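Local coordinates for periplasmic lipopolysaccharide transport protein LPTH (Pseudomonas aeruginosa, PDB 4UU4) that binds lipopolysaccharide and is required for its translocation across the periplasm from the inner to the outer membrane, at residues L120-A124 with S155-S159. Numbering follows the deposited sequence.
Sequences LIDQA and SQVTS
The carboxylate of Asp-122 reaches across to Thr-158 and Ser-159 and takes three hydrogen bonds from them. OD2 of Asp-122 accepts two of these, both on its syn side. The backbone N of Thr-158 lies 2.8 Å from OD2 of Asp-122. This bond is fairly straight, with an N-H...O angle of 164°. The hydroxyl OG1 of Thr-158 donates to the same OD2 of Asp-122 at 2.5 Å. The two donors approach from opposite faces of the carboxylate, both tilted well out of its plane. The chi1 of Thr-158, 60°, sets OG1 between its own backbone N and carbonyl carbon. This puts it near its own amide N, and the two hold one oxygen between them. OD1 of Asp-122 uses its syn lone pair for the backbone N of Ser-159, at 3.0 Å. That bond is more bent, at 149°. The carboxylate thus bridges two successive amides of the loop, and their N-H groups would probably favour its charged form.

Asp-122 sits at the corner where the chain leaves strand 117-121 of one sheet and enters strand 124-128 of the other. Such a crossing joins the two sheets of the LptA-type beta-jellyroll. Residues 155-159 belong to the long loop between strands 147-150 and 165-167, and the bonds tie this part of the loop to the corner. Leu-107 touches both Asp-122 and Thr-158.

Beside the carboxylate, the extended side chain of Gln-123 runs out to Ser-159. The hydroxyl OG of Ser-159 donates to OE1 of Gln-123 at 2.7 Å, a little tilted from the carbonyl plane. Ile-121 adds a looser apolar contact. Its CG2 is 4.2 Å from CG1 of Val-157, the side chains crossing at about a right angle. CD1 of Ile-121 lies 3.5 Å from OG of Ser-155, which is poorly ordered, so this approach is less certain.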
loop_
_atom_site.group_PDB
_atom_site.type_symbol
_atom_site.label_atom_id
_atom_site.label_comp_id
_atom_site.label_asym_id
_atom_site.label_seq_id
_atom_site.Cartn_x
_atom_site.Cartn_y
_atom_site.Cartn_z
ATOM N N LEU A 120 -0.891 4.011 -4.544
ATOM C CA LEU A 120 0.507 3.884 -4.920
ATOM C C LEU A 120 0.899 5.082 -5.773
ATOM O O LEU A 120 0.257 5.365 -6.780
ATOM C CB LEU A 120 0.712 2.594 -5.718
ATOM C CG LEU A 120 0.077 1.338 -5.111
ATOM C CD1 LEU A 120 -0.880 0.678 -6.090
ATOM C CD2 LEU A 120 1.141 0.353 -4.674
ATOM N N ILE A 121 1.944 5.789 -5.363
ATOM C CA ILE A 121 2.416 6.954 -6.097
ATOM C C ILE A 121 3.786 6.545 -6.625
ATOM O O ILE A 121 4.403 5.602 -6.113
ATOM C CB ILE A 121 2.211 8.255 -5.292
ATOM C CG1 ILE A 121 0.730 8.458 -4.968
ATOM C CG2 ILE A 121 2.750 9.459 -6.047
ATOM C CD1 ILE A 121 0.385 9.875 -4.565
ATOM N N ASP A 122 4.236 7.259 -7.657
ATOM C CA ASP A 122 5.619 7.241 -8.202
ATOM C C ASP A 122 6.347 5.969 -8.612
ATOM O O ASP A 122 7.188 5.457 -7.881
ATOM C CB ASP A 122 6.588 7.933 -7.262
ATOM C CG ASP A 122 7.612 8.753 -8.016
ATOM O OD1 ASP A 122 7.712 8.591 -9.246
ATOM O OD2 ASP A 122 8.319 9.565 -7.373
ATOM N N GLN A 123 6.045 5.496 -9.810
ATOM C CA GLN A 123 6.332 4.151 -10.301
ATOM C C GLN A 123 5.313 3.070 -9.869
ATOM O O GLN A 123 5.670 1.912 -9.667
ATOM C CB GLN A 123 7.763 3.741 -10.024
ATOM C CG GLN A 123 8.735 4.720 -10.638
ATOM C CD GLN A 123 10.097 4.680 -9.995
ATOM O OE1 GLN A 123 10.810 5.682 -9.970
ATOM N NE2 GLN A 123 10.475 3.519 -9.476
ATOM N N ALA A 124 4.052 3.476 -9.762
ATOM C CA ALA A 124 2.988 2.588 -9.321
ATOM C C ALA A 124 2.860 1.346 -10.207
ATOM O O ALA A 124 2.607 1.447 -11.406
ATOM C CB ALA A 124 1.670 3.343 -9.269
ATOM N N SER A 155 1.128 15.565 -6.842
ATOM C CA SER A 155 2.067 14.824 -6.007
ATOM C C SER A 155 3.509 14.983 -6.501
ATOM O O SER A 155 4.449 14.514 -5.860
ATOM C CB SER A 155 1.680 13.345 -5.927
ATOM O OG SER A 155 0.314 13.185 -5.586
ATOM N N GLN A 156 3.664 15.645 -7.645
ATOM C CA GLN A 156 4.975 15.985 -8.205
ATOM C C GLN A 156 6.018 14.866 -8.282
ATOM O O GLN A 156 7.106 14.974 -7.715
ATOM C CB GLN A 156 5.562 17.207 -7.492
ATOM C CG GLN A 156 6.448 18.069 -8.383
ATOM C CD GLN A 156 7.926 17.876 -8.105
ATOM O OE1 GLN A 156 8.443 18.348 -7.093
ATOM N NE2 GLN A 156 8.617 17.186 -9.007
ATOM N N VAL A 157 5.659 13.795 -8.987
ATOM C CA VAL A 157 6.426 12.551 -9.036
ATOM C C VAL A 157 7.873 12.738 -9.481
ATOM O O VAL A 157 8.196 13.666 -10.218
ATOM C CB VAL A 157 5.762 11.531 -9.991
ATOM C CG1 VAL A 157 4.375 11.162 -9.504
ATOM C CG2 VAL A 157 5.686 12.092 -11.396
ATOM N N THR A 158 8.743 11.838 -9.039
ATOM C CA THR A 158 10.146 11.894 -9.425
ATOM C C THR A 158 10.341 11.203 -10.767
ATOM O O THR A 158 11.287 11.489 -11.498
ATOM C CB THR A 158 11.050 11.242 -8.366
ATOM O OG1 THR A 158 10.682 9.870 -8.196
ATOM C CG2 THR A 158 10.899 11.957 -7.045
ATOM N N SER A 159 9.431 10.290 -11.084
ATOM C CA SER A 159 9.456 9.608 -12.371
ATOM C C SER A 159 8.180 9.871 -13.158
ATOM O O SER A 159 7.230 9.096 -13.078
ATOM C CB SER A 159 9.646 8.105 -12.181
ATOM O OG SER A 159 10.916 7.825 -11.625
#